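Local coordinates for copper-containing nitrite reductase (Hyphomicrobium denitrificans 1NES1, PDB 6TFO), which probably reduces nitrite to nitric oxide with electrons from cytochrome c, using copper ions held in and between the subunits of a homotrimer, at residues Glu327-Asn332 / Leu424-Val429; Phe356-Pro361 / Val394-Gly399; Thr364-Val369 / Leu416-Leu421; Asp375-Leu380 / Gly400-Asp405. One frame throughout, in Å; residues are numbered along the deposited sequence.

Contact 1: Glu327-Asn332 / Leu424-Val429; sequences EYFLFN and LDHGLV
L428 reaches between F329 and F331 and shares its carbons between them. CB lies 3.7 Å from F329 CB and beside the F329 carbonyl. With CG anti to the backbone N (chi1 -165°), the chain runs on to CG, 3.9 Å from F331 CZ, and there it forks. CD2 turns back to F329 CB, while CD1 stands 3.4 Å above the centre of the F331 ring, a CH-pi contact almost exactly on the ring normal. A branched aliphatic tip suits this place because one methyl can cover a ring while the other lies against F329 CB.

Polar bonds hold the other end. H426 ND1 donates to E327 O at 2.6 Å; the oxygen lies in the imidazole plane, but the donor stands above the carbonyl plane. H426 NE2 bonds I322 O of the second subunit, so the ring is fixed at both nitrogens. F329 N donates to H426 O (3.0 Å), and a water joins F331 N to G427 O. At G427 the backbone angles would drive any CB into the carbonyl oxygen of H426, which calls for glycine. Along its other edge, strand 328-331 pairs with strand 293-302, and E327 and Y328 together sit opposite I302, a classic beta bulge.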
loop_
_atom_site.group_PDB
_atom_site.type_symbol
_atom_site.label_atom_id
_atom_site.label_comp_id
_atom_site.label_asym_id
_atom_site.label_seq_id
_atom_site.Cartn_x
_atom_site.Cartn_y
_atom_site.Cartn_z
ATOM N N GLU C 327 -4.253 -24.414 8.043
ATOM C CA GLU C 327 -2.773 -24.468 7.951
ATOM C C GLU C 327 -2.311 -25.881 8.274
ATOM O O GLU C 327 -1.308 -26.308 7.702
ATOM C CB GLU C 327 -2.140 -23.468 8.918
ATOM C CG GLU C 327 -2.329 -22.006 8.518
ATOM C CD GLU C 327 -1.762 -21.652 7.159
ATOM O OE1 GLU C 327 -0.781 -22.325 6.705
ATOM O OE2 GLU C 327 -2.332 -20.725 6.558
ATOM N N TYR C 328 -3.021 -26.554 9.180
ATOM C CA TYR C 328 -2.682 -27.922 9.646
ATOM C C TYR C 328 -3.790 -28.903 9.240
ATOM O O TYR C 328 -4.981 -28.625 9.486
ATOM C CB TYR C 328 -2.436 -27.920 11.154
ATOM C CG TYR C 328 -1.230 -27.119 11.581
ATOM C CD1 TYR C 328 -1.290 -25.737 11.703
ATOM C CD2 TYR C 328 -0.034 -27.750 11.881
ATOM C CE1 TYR C 328 -0.190 -25.003 12.106
ATOM C CE2 TYR C 328 1.081 -27.032 12.284
ATOM C CZ TYR C 328 1.003 -25.654 12.386
ATOM O OH TYR C 328 2.088 -24.940 12.798
ATOM N N PHE C 329 -3.380 -29.994 8.581
ATOM C CA PHE C 329 -4.177 -31.220 8.327
ATOM C C PHE C 329 -3.551 -32.341 9.161
ATOM O O PHE C 329 -2.364 -32.671 8.883
ATOM C CB PHE C 329 -4.142 -31.564 6.840
ATOM C CG PHE C 329 -5.100 -30.778 5.992
ATOM C CD1 PHE C 329 -6.426 -31.156 5.891
ATOM C CD2 PHE C 329 -4.683 -29.650 5.312
ATOM C CE1 PHE C 329 -7.310 -30.431 5.103
ATOM C CE2 PHE C 329 -5.571 -28.923 4.536
ATOM C CZ PHE C 329 -6.878 -29.321 4.429
ATOM N N LEU C 330 -4.283 -32.889 10.132
ATOM C CA LEU C 330 -3.692 -33.788 11.161
ATOM C C LEU C 330 -4.443 -35.122 11.302
ATOM O O LEU C 330 -5.707 -35.135 11.292
ATOM C CB LEU C 330 -3.683 -33.050 12.502
ATOM C CG LEU C 330 -3.037 -31.667 12.484
ATOM C CD1 LEU C 330 -3.391 -30.924 13.758
ATOM C CD2 LEU C 330 -1.532 -31.768 12.289
ATOM N N PHE C 331 -3.670 -36.199 11.491
ATOM C CA PHE C 331 -4.144 -37.485 12.070
ATOM C C PHE C 331 -3.911 -37.442 13.578
ATOM O O PHE C 331 -2.776 -37.210 13.981
ATOM C CB PHE C 331 -3.411 -38.686 11.468
ATOM C CG PHE C 331 -3.692 -38.954 10.011
ATOM C CD1 PHE C 331 -4.986 -38.911 9.514
ATOM C CD2 PHE C 331 -2.666 -39.283 9.140
ATOM C CE1 PHE C 331 -5.239 -39.161 8.175
ATOM C CE2 PHE C 331 -2.921 -39.551 7.799
ATOM C CZ PHE C 331 -4.202 -39.474 7.318
ATOM N N ASN C 332 -4.973 -37.630 14.366
ATOM C CA ASN C 332 -4.920 -37.810 15.839
ATOM C C ASN C 332 -4.138 -36.636 16.435
ATOM O O ASN C 332 -3.238 -36.869 17.272
ATOM C CB ASN C 332 -4.326 -39.172 16.227
ATOM C CG ASN C 332 -5.160 -40.364 15.794
ATOM O OD1 ASN C 332 -5.993 -40.269 14.896
ATOM N ND2 ASN C 332 -4.946 -41.504 16.421
ATOM N N LEU C 424 0.084 -33.412 2.637
ATOM C CA LEU C 424 1.392 -33.902 3.154
ATOM C C LEU C 424 2.147 -32.707 3.742
ATOM O O LEU C 424 2.699 -32.810 4.841
ATOM C CB LEU C 424 2.223 -34.503 2.016
ATOM C CG LEU C 424 1.817 -35.882 1.509
ATOM C CD1 LEU C 424 2.657 -36.284 0.297
ATOM C CD2 LEU C 424 1.935 -36.920 2.612
ATOM N N ASP C 425 2.180 -31.608 2.995
ATOM C CA ASP C 425 2.975 -30.394 3.320
ATOM C C ASP C 425 2.273 -29.580 4.415
ATOM O O ASP C 425 2.777 -28.516 4.714
ATOM C CB ASP C 425 3.245 -29.592 2.040
ATOM C CG ASP C 425 3.974 -30.410 0.988
ATOM O OD1 ASP C 425 5.003 -31.002 1.361
ATOM O OD2 ASP C 425 3.494 -30.475 -0.179
ATOM N N HIS C 426 1.175 -30.072 5.015
ATOM C CA HIS C 426 0.469 -29.436 6.167
ATOM C C HIS C 426 0.380 -30.384 7.379
ATOM O O HIS C 426 -0.438 -30.089 8.269
ATOM C CB HIS C 426 -0.925 -28.937 5.758
ATOM C CG HIS C 426 -0.919 -27.816 4.767
ATOM N ND1 HIS C 426 -0.973 -26.486 5.150
ATOM C CD2 HIS C 426 -0.881 -27.811 3.415
ATOM C CE1 HIS C 426 -0.991 -25.720 4.078
ATOM N NE2 HIS C 426 -0.908 -26.509 2.997
ATOM N N GLY C 427 1.168 -31.470 7.411
ATOM C CA GLY C 427 1.321 -32.377 8.571
ATOM C C GLY C 427 0.544 -33.700 8.467
ATOM O O GLY C 427 0.635 -34.498 9.427
ATOM N N LEU C 428 -0.152 -33.973 7.356
ATOM C CA LEU C 428 -1.084 -35.124 7.233
ATOM C C LEU C 428 -0.388 -36.327 6.606
ATOM O O LEU C 428 -0.418 -36.485 5.366
ATOM C CB LEU C 428 -2.293 -34.742 6.378
ATOM C CG LEU C 428 -3.481 -35.701 6.479
ATOM C CD1 LEU C 428 -3.936 -35.864 7.923
ATOM C CD2 LEU C 428 -4.629 -35.203 5.624
ATOM N N VAL C 429 0.177 -37.173 7.456
ATOM C CA VAL C 429 0.849 -38.440 7.048
ATOM C C VAL C 429 0.992 -39.310 8.307
ATOM O O VAL C 429 1.173 -38.744 9.406
ATOM C CB VAL C 429 2.189 -38.139 6.356
ATOM C CG1 VAL C 429 3.175 -37.525 7.329
ATOM C CG2 VAL C 429 2.801 -39.359 5.706
HETATM O O HOH W 1 -0.844 -35.516 11.564
#

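Contact 2: Phe356-Pro361 / Val394-Gly399; sequences FGVGGP and VSVPPG
V358 and V396 meet in the closely packed part of this contact, V358 CG2 lying 3.6 Å from V396 CG1 and 3.5 Å from V396 O. A chi1 of -177° swings V358 CG1 away from its own N, which sends CG2 to V396 and leaves CG1 beside the backbone of P398. V358 CB rests 3.4 Å from P397 O. The other methyl of V396, CG2, comes to the edge of the F356 ring, 3.7 Å from CD2 and near the ring plane. Compact apolar side chains suit this place because they fill the interface between the two sheets of a cupredoxin beta sandwich, strand 351-360 in one and strand 393-396 in the other; from V396 the chain passes through P397, P398 and G399 into the first sheet, beside 351-360. With an alanine at V358, a gap would probably open against V396 CG1 and beside P398, where the two methyls now lie.

Toward P361 the fit is looser. The two segments diverge, their directions 55° apart, P361 points away, and V358 CG1 and P398 CB are 4.4 Å apart. P398 CB does reach P361 O, at 3.6 Å. One hydrogen bond fastens this end: G399 N donates to V358 O at 2.9 Å, nearly along the C=O axis. G399, whose positive phi suits a residue without a side chain, accepts at its O a weak hydrogen bond from H227 ND1 and one from T393 OG1 of the third subunit.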
loop_
_atom_site.group_PDB
_atom_site.type_symbol
_atom_site.label_atom_id
_atom_site.label_comp_id
_atom_site.label_asym_id
_atom_site.label_seq_id
_atom_site.Cartn_x
_atom_site.Cartn_y
_atom_site.Cartn_z
ATOM N N PHE C 356 -11.674 -45.305 10.696
ATOM C CA PHE C 356 -11.216 -43.993 10.172
ATOM C C PHE C 356 -12.405 -43.043 10.085
ATOM O O PHE C 356 -13.356 -43.332 9.345
ATOM C CB PHE C 356 -10.565 -44.115 8.795
ATOM C CG PHE C 356 -10.123 -42.786 8.238
ATOM C CD1 PHE C 356 -9.016 -42.139 8.751
ATOM C CD2 PHE C 356 -10.838 -42.163 7.229
ATOM C CE1 PHE C 356 -8.623 -40.907 8.245
ATOM C CE2 PHE C 356 -10.447 -40.933 6.727
ATOM C CZ PHE C 356 -9.344 -40.301 7.241
ATOM N N GLY C 357 -12.311 -41.920 10.795
ATOM C CA GLY C 357 -13.341 -40.869 10.766
ATOM C C GLY C 357 -12.743 -39.497 10.538
ATOM O O GLY C 357 -11.582 -39.283 10.892
ATOM N N VAL C 358 -13.526 -38.594 9.973
ATOM C CA VAL C 358 -13.119 -37.183 9.748
ATOM C C VAL C 358 -13.943 -36.316 10.696
ATOM O O VAL C 358 -15.161 -36.147 10.448
ATOM C CB VAL C 358 -13.327 -36.789 8.276
ATOM C CG1 VAL C 358 -12.846 -35.379 8.016
ATOM C CG2 VAL C 358 -12.635 -37.765 7.344
ATOM N N GLY C 359 -13.300 -35.822 11.756
ATOM C CA GLY C 359 -13.816 -34.730 12.603
ATOM C C GLY C 359 -14.008 -33.481 11.767
ATOM O O GLY C 359 -15.099 -32.853 11.844
ATOM N N GLY C 360 -13.010 -33.172 10.941
ATOM C CA GLY C 360 -13.039 -32.020 10.013
ATOM C C GLY C 360 -12.470 -30.767 10.668
ATOM O O GLY C 360 -11.319 -30.788 11.098
ATOM N N PRO C 361 -13.243 -29.660 10.796
ATOM C CA PRO C 361 -14.672 -29.626 10.479
ATOM C C PRO C 361 -15.123 -29.524 9.014
ATOM O O PRO C 361 -16.315 -29.574 8.809
ATOM C CB PRO C 361 -15.116 -28.307 11.125
ATOM C CG PRO C 361 -13.916 -27.421 10.978
ATOM C CD PRO C 361 -12.767 -28.360 11.290
ATOM N N VAL C 394 -10.842 -44.229 -0.544
ATOM C CA VAL C 394 -12.274 -43.936 -0.213
ATOM C C VAL C 394 -12.440 -42.497 0.305
ATOM O O VAL C 394 -11.759 -42.130 1.273
ATOM C CB VAL C 394 -12.826 -44.966 0.794
ATOM C CG1 VAL C 394 -11.862 -45.191 1.959
ATOM C CG2 VAL C 394 -14.235 -44.596 1.278
ATOM N N SER C 395 -13.355 -41.732 -0.301
ATOM C CA SER C 395 -13.848 -40.412 0.185
ATOM C C SER C 395 -14.584 -40.595 1.512
ATOM O O SER C 395 -15.558 -41.350 1.528
ATOM C CB SER C 395 -14.777 -39.754 -0.806
ATOM O OG SER C 395 -14.113 -39.504 -2.023
ATOM N N VAL C 396 -14.152 -39.915 2.572
ATOM C CA VAL C 396 -14.843 -39.864 3.889
ATOM C C VAL C 396 -15.153 -38.397 4.164
ATOM O O VAL C 396 -14.246 -37.565 4.279
ATOM C CB VAL C 396 -13.972 -40.472 5.000
ATOM C CG1 VAL C 396 -14.719 -40.540 6.326
ATOM C CG2 VAL C 396 -13.423 -41.827 4.609
ATOM N N PRO C 397 -16.443 -38.018 4.283
ATOM C CA PRO C 397 -16.793 -36.624 4.523
ATOM C C PRO C 397 -16.535 -36.240 5.970
ATOM O O PRO C 397 -16.404 -37.099 6.830
ATOM C CB PRO C 397 -18.290 -36.571 4.211
ATOM C CG PRO C 397 -18.781 -37.969 4.562
ATOM C CD PRO C 397 -17.622 -38.898 4.255
ATOM N N PRO C 398 -16.471 -34.933 6.279
ATOM C CA PRO C 398 -16.517 -34.489 7.669
ATOM C C PRO C 398 -17.845 -34.941 8.289
ATOM O O PRO C 398 -18.837 -34.884 7.598
ATOM C CB PRO C 398 -16.457 -32.956 7.552
ATOM C CG PRO C 398 -16.992 -32.681 6.155
ATOM C CD PRO C 398 -16.442 -33.817 5.312
ATOM N N GLY C 399 -17.833 -35.365 9.555
ATOM C CA GLY C 399 -19.000 -35.973 10.227
ATOM C C GLY C 399 -19.341 -37.338 9.636
ATOM O O GLY C 399 -20.464 -37.852 9.872
#

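Contact 3: Thr364-Val369 / Leu416-Leu421; sequences TSSFHV and LVDHAL. With CU (copper (II) ion), chain E.
H368 and H419 lie side by side and point the same way, where strand 412-418 runs out beside its antiparallel neighbour 365-370 in the cupredoxin sandwich. Their rings form an edge-to-face pair: the edge of H419 turns to the face of H368, with planes at 82° and H419 CD2 3.7 Å from H368 CD2. H419 NE2 binds copper at 2.1 Å. H227 and H262 of the second subunit complete this three-histidine site, an intersubunit position like that of the type 2 copper in this family. H227 of that subunit also stacks on H368, whose ND1 is held by Q392 O.

On the opposite face of the sheet, F367 and L416 run alongside each other, with L416 CD2 at the edge of the F367 ring, 3.9 Å from CZ. V369 CG2 flanks L416 CG. Leucine and phenylalanine suit this buried apolar face, and the backbone is satisfied by H368 N to V417 O and V417 N to H368 O.

Where the pair ends, H419 N donates to S366 O (2.8 Å), fixing the backbone from which the copper ligand springs. D418, its CG turned from its own N (chi1 -178°), brings its carboxylate against S365 and S366, and OD2 goes to Q299 and R423. OD1 takes S366 N at 2.9 Å and A420 N, the latter closing an Asx turn, from opposite faces of the carboxylate plane.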
loop_
_atom_site.group_PDB
_atom_site.type_symbol
_atom_site.label_atom_id
_atom_site.label_comp_id
_atom_site.label_asym_id
_atom_site.label_seq_id
_atom_site.Cartn_x
_atom_site.Cartn_y
_atom_site.Cartn_z
ATOM N N THR C 364 -13.193 -33.208 3.198
ATOM C CA THR C 364 -13.387 -34.642 2.847
ATOM C C THR C 364 -12.019 -35.284 2.592
ATOM O O THR C 364 -11.249 -34.762 1.773
ATOM C CB THR C 364 -14.318 -34.761 1.633
ATOM O OG1 THR C 364 -15.597 -34.249 2.024
ATOM C CG2 THR C 364 -14.504 -36.177 1.144
ATOM N N SER C 365 -11.717 -36.380 3.278
ATOM C CA SER C 365 -10.432 -37.107 3.130
ATOM C C SER C 365 -10.545 -38.130 1.997
ATOM O O SER C 365 -11.575 -38.809 1.907
ATOM C CB SER C 365 -10.038 -37.769 4.406
ATOM O OG SER C 365 -8.782 -38.402 4.256
ATOM N N SER C 366 -9.540 -38.198 1.136
ATOM C CA SER C 366 -9.377 -39.269 0.132
ATOM C C SER C 366 -8.458 -40.333 0.750
ATOM O O SER C 366 -7.267 -40.394 0.375
ATOM C CB SER C 366 -8.879 -38.688 -1.168
ATOM O OG SER C 366 -9.808 -37.710 -1.639
ATOM N N PHE C 367 -8.985 -41.113 1.707
ATOM C CA PHE C 367 -8.169 -41.960 2.616
ATOM C C PHE C 367 -7.605 -43.125 1.820
ATOM O O PHE C 367 -8.356 -43.761 1.050
ATOM C CB PHE C 367 -8.961 -42.457 3.820
ATOM C CG PHE C 367 -8.111 -43.207 4.811
ATOM C CD1 PHE C 367 -7.115 -42.566 5.517
ATOM C CD2 PHE C 367 -8.291 -44.562 5.023
ATOM C CE1 PHE C 367 -6.342 -43.253 6.436
ATOM C CE2 PHE C 367 -7.519 -45.251 5.944
ATOM C CZ PHE C 367 -6.543 -44.598 6.646
ATOM N N HIS C 368 -6.315 -43.374 1.999
ATOM C CA HIS C 368 -5.510 -44.318 1.188
ATOM C C HIS C 368 -4.304 -44.752 2.007
ATOM O O HIS C 368 -3.804 -43.949 2.803
ATOM C CB HIS C 368 -5.081 -43.665 -0.121
ATOM C CG HIS C 368 -4.095 -44.465 -0.899
ATOM N ND1 HIS C 368 -4.474 -45.455 -1.795
ATOM C CD2 HIS C 368 -2.748 -44.399 -0.956
ATOM C CE1 HIS C 368 -3.398 -45.966 -2.359
ATOM N NE2 HIS C 368 -2.333 -45.332 -1.868
ATOM N N VAL C 369 -3.884 -45.994 1.846
ATOM C CA VAL C 369 -2.668 -46.520 2.519
ATOM C C VAL C 369 -1.711 -46.896 1.408
ATOM O O VAL C 369 -2.044 -47.827 0.668
ATOM C CB VAL C 369 -2.974 -47.716 3.429
ATOM C CG1 VAL C 369 -1.695 -48.366 3.923
ATOM C CG2 VAL C 369 -3.873 -47.306 4.587
ATOM N N LEU C 416 -0.344 -44.009 5.662
ATOM C CA LEU C 416 -1.708 -43.424 5.672
ATOM C C LEU C 416 -1.643 -41.983 5.151
ATOM O O LEU C 416 -0.840 -41.203 5.688
ATOM C CB LEU C 416 -2.244 -43.425 7.108
ATOM C CG LEU C 416 -2.692 -44.764 7.697
ATOM C CD1 LEU C 416 -1.504 -45.697 7.927
ATOM C CD2 LEU C 416 -3.433 -44.525 9.006
ATOM N N VAL C 417 -2.476 -41.636 4.167
ATOM C CA VAL C 417 -2.543 -40.272 3.564
ATOM C C VAL C 417 -3.997 -39.910 3.266
ATOM O O VAL C 417 -4.830 -40.829 3.068
ATOM C CB VAL C 417 -1.705 -40.158 2.275
ATOM C CG1 VAL C 417 -0.248 -40.535 2.515
ATOM C CG2 VAL C 417 -2.294 -40.966 1.122
ATOM N N ASP C 418 -4.274 -38.606 3.214
ATOM C CA ASP C 418 -5.383 -38.026 2.413
ATOM C C ASP C 418 -4.779 -37.805 1.026
ATOM O O ASP C 418 -3.734 -37.185 0.964
ATOM C CB ASP C 418 -5.902 -36.773 3.101
ATOM C CG ASP C 418 -7.070 -36.099 2.426
ATOM O OD1 ASP C 418 -7.285 -36.366 1.208
ATOM O OD2 ASP C 418 -7.758 -35.306 3.133
ATOM N N HIS C 419 -5.326 -38.398 -0.027
ATOM C CA HIS C 419 -4.662 -38.439 -1.360
ATOM C C HIS C 419 -4.849 -37.092 -2.073
ATOM O O HIS C 419 -4.467 -37.002 -3.263
ATOM C CB HIS C 419 -5.156 -39.635 -2.203
ATOM C CG HIS C 419 -4.087 -40.226 -3.059
ATOM N ND1 HIS C 419 -3.604 -39.587 -4.176
ATOM C CD2 HIS C 419 -3.386 -41.376 -2.945
ATOM C CE1 HIS C 419 -2.656 -40.327 -4.717
ATOM N NE2 HIS C 419 -2.497 -41.428 -3.983
ATOM N N ALA C 420 -5.461 -36.106 -1.412
ATOM C CA ALA C 420 -5.275 -34.676 -1.756
ATOM C C ALA C 420 -3.904 -34.283 -1.191
ATOM O O ALA C 420 -3.840 -33.785 -0.060
ATOM C CB ALA C 420 -6.402 -33.818 -1.219
ATOM N N LEU C 421 -2.845 -34.572 -1.942
ATOM C CA LEU C 421 -1.508 -34.859 -1.364
ATOM C C LEU C 421 -0.751 -33.575 -1.005
ATOM O O LEU C 421 0.298 -33.706 -0.316
ATOM C CB LEU C 421 -0.706 -35.725 -2.335
ATOM C CG LEU C 421 -1.062 -37.212 -2.318
ATOM C CD1 LEU C 421 -0.272 -37.935 -3.396
ATOM C CD2 LEU C 421 -0.796 -37.827 -0.948
HETATM CU CU CU E . -0.920 -42.833 -4.128
HETATM O O HOH W 2 -9.249 -35.250 -0.291
#

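Contact 4: Asp375-Leu380 / Gly400-Asp405; sequences DHVYAL and GATIVD
H376 and D405 are joined by a short side-chain hydrogen bond. H376 ND1 donates to D405 OD1 at 2.6 Å, the acceptor lying in the imidazole plane and offering its syn lone pair. D405 holds CG between its backbone N and carbonyl carbon (chi1 57°), a less roomy position that brings the carboxylate across to H376. T402 OG1 adds a second, donating to Y378 O at 2.7 Å from above the carbonyl plane.

Among backbone bonds, Y378 N to I403 O (2.9 Å) and D405 N to H376 O (3.1 Å) are sound, whereas D375 N and H376 N both give weak bonds to D405 O. That sharing marks a classic beta bulge where strand 374-377 turns a corner at D375.

Apolar contacts fill the rest. V377 CG2 lies beside V404 CG1, and I403 CG2 meets Y378 CD1 at 3.7 Å; the edge of the tyrosine ring also comes to D405 OD2. Valine and isoleucine suit these buried positions, where their methyls do the touching.

Replacing D405 by a leucine would probably leave H376 ND1 without its acceptor and its ring free to turn. The short, in-plane bond suggests that the D405 carboxylate polarises the imidazole.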
loop_
_atom_site.group_PDB
_atom_site.type_symbol
_atom_site.label_atom_id
_atom_site.label_comp_id
_atom_site.label_asym_id
_atom_site.label_seq_id
_atom_site.Cartn_x
_atom_site.Cartn_y
_atom_site.Cartn_z
ATOM N N ASP C 375 -9.153 -54.567 1.277
ATOM C CA ASP C 375 -9.903 -55.811 0.974
ATOM C C ASP C 375 -11.385 -55.465 1.090
ATOM O O ASP C 375 -12.099 -55.740 0.137
ATOM C CB ASP C 375 -9.479 -56.964 1.878
ATOM C CG ASP C 375 -8.110 -57.527 1.532
ATOM O OD1 ASP C 375 -7.705 -57.404 0.384
ATOM O OD2 ASP C 375 -7.447 -58.071 2.426
ATOM N N HIS C 376 -11.778 -54.802 2.186
ATOM C CA HIS C 376 -13.172 -54.374 2.489
ATOM C C HIS C 376 -13.196 -52.890 2.857
ATOM O O HIS C 376 -12.317 -52.449 3.596
ATOM C CB HIS C 376 -13.781 -55.237 3.601
ATOM C CG HIS C 376 -13.766 -56.686 3.263
ATOM N ND1 HIS C 376 -12.761 -57.539 3.694
ATOM C CD2 HIS C 376 -14.581 -57.416 2.473
ATOM C CE1 HIS C 376 -12.976 -58.736 3.200
ATOM N NE2 HIS C 376 -14.090 -58.682 2.454
ATOM N N VAL C 377 -14.190 -52.170 2.338
ATOM C CA VAL C 377 -14.501 -50.753 2.666
ATOM C C VAL C 377 -15.976 -50.676 3.023
ATOM O O VAL C 377 -16.819 -50.960 2.162
ATOM C CB VAL C 377 -14.176 -49.810 1.489
ATOM C CG1 VAL C 377 -14.655 -48.386 1.774
ATOM C CG2 VAL C 377 -12.694 -49.844 1.121
ATOM N N TYR C 378 -16.292 -50.266 4.242
ATOM C CA TYR C 378 -17.696 -50.127 4.700
ATOM C C TYR C 378 -18.160 -48.746 4.237
ATOM O O TYR C 378 -17.894 -47.757 4.924
ATOM C CB TYR C 378 -17.761 -50.426 6.199
ATOM C CG TYR C 378 -17.514 -51.878 6.555
ATOM C CD1 TYR C 378 -16.274 -52.468 6.365
ATOM C CD2 TYR C 378 -18.537 -52.682 7.027
ATOM C CE1 TYR C 378 -16.041 -53.796 6.678
ATOM C CE2 TYR C 378 -18.327 -54.010 7.347
ATOM C CZ TYR C 378 -17.075 -54.568 7.174
ATOM O OH TYR C 378 -16.894 -55.887 7.475
ATOM N N ALA C 379 -18.746 -48.672 3.043
ATOM C CA ALA C 379 -19.113 -47.427 2.336
ATOM C C ALA C 379 -20.061 -46.607 3.222
ATOM O O ALA C 379 -21.087 -47.178 3.729
ATOM C CB ALA C 379 -19.739 -47.731 0.996
ATOM N N LEU C 380 -19.700 -45.332 3.414
ATOM C CA LEU C 380 -20.471 -44.319 4.174
ATOM C C LEU C 380 -20.628 -44.791 5.618
ATOM O O LEU C 380 -21.520 -44.286 6.311
ATOM C CB LEU C 380 -21.810 -44.069 3.467
ATOM C CG LEU C 380 -21.686 -43.586 2.015
ATOM C CD1 LEU C 380 -23.053 -43.335 1.385
ATOM C CD2 LEU C 380 -20.849 -42.309 1.934
ATOM N N GLY C 400 -18.395 -37.899 8.884
ATOM C CA GLY C 400 -18.451 -39.264 8.349
ATOM C C GLY C 400 -17.305 -40.101 8.895
ATOM O O GLY C 400 -16.273 -39.547 9.371
ATOM N N ALA C 401 -17.494 -41.413 8.852
ATOM C CA ALA C 401 -16.481 -42.426 9.209
ATOM C C ALA C 401 -16.715 -43.636 8.317
ATOM O O ALA C 401 -17.750 -43.692 7.658
ATOM C CB ALA C 401 -16.573 -42.784 10.675
ATOM N N THR C 402 -15.719 -44.504 8.262
ATOM C CA THR C 402 -15.710 -45.765 7.498
ATOM C C THR C 402 -14.891 -46.791 8.283
ATOM O O THR C 402 -14.303 -46.434 9.348
ATOM C CB THR C 402 -15.168 -45.583 6.071
ATOM O OG1 THR C 402 -15.457 -46.761 5.308
ATOM C CG2 THR C 402 -13.678 -45.354 6.019
ATOM N N ILE C 403 -14.913 -48.020 7.779
ATOM C CA ILE C 403 -14.060 -49.138 8.236
ATOM C C ILE C 403 -13.372 -49.667 6.991
ATOM O O ILE C 403 -14.063 -49.856 5.983
ATOM C CB ILE C 403 -14.917 -50.206 8.930
ATOM C CG1 ILE C 403 -15.538 -49.661 10.220
ATOM C CG2 ILE C 403 -14.107 -51.468 9.161
ATOM C CD1 ILE C 403 -16.642 -50.525 10.789
ATOM N N VAL C 404 -12.064 -49.839 7.049
ATOM C CA VAL C 404 -11.300 -50.555 5.999
ATOM C C VAL C 404 -10.579 -51.707 6.696
ATOM O O VAL C 404 -10.194 -51.536 7.865
ATOM C CB VAL C 404 -10.319 -49.632 5.255
ATOM C CG1 VAL C 404 -11.044 -48.502 4.539
ATOM C CG2 VAL C 404 -9.240 -49.092 6.177
ATOM N N ASP C 405 -10.433 -52.836 6.010
ATOM C CA ASP C 405 -9.526 -53.923 6.450
ATOM C C ASP C 405 -8.717 -54.401 5.246
ATOM O O ASP C 405 -9.129 -54.170 4.098
ATOM C CB ASP C 405 -10.288 -55.026 7.191
ATOM C CG ASP C 405 -11.431 -55.673 6.423
ATOM O OD1 ASP C 405 -11.149 -56.324 5.367
ATOM O OD2 ASP C 405 -12.592 -55.536 6.898
HETATM O O HOH W 3 -9.162 -58.963 4.299
#

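Overall arrangement
All four contacts belong to one cupredoxin domain. Contacts 1 and 4 lie on the six-stranded sheet, contact 1 at its edge strand 328-331 and contact 4 on strands 374-377 and 400-407. Contact 3 lies in the opposing sheet, and contact 2 bridges the two, from strand 351-360 to strand 393-396. Contacts 1 to 3 are deeply buried and touch one another: F331 packs on F356, and L428 on D418. Contact 4, about 19 Å from the chain centre, has more partly exposed residues, yet also touches contacts 2 and 3. Chemistry follows place: contact 2 is chiefly apolar, contact 1 mixes ring packing with a subunit-bridging histidine, contact 3 holds copper, and contact 4 relies on a histidine-carboxylate bond.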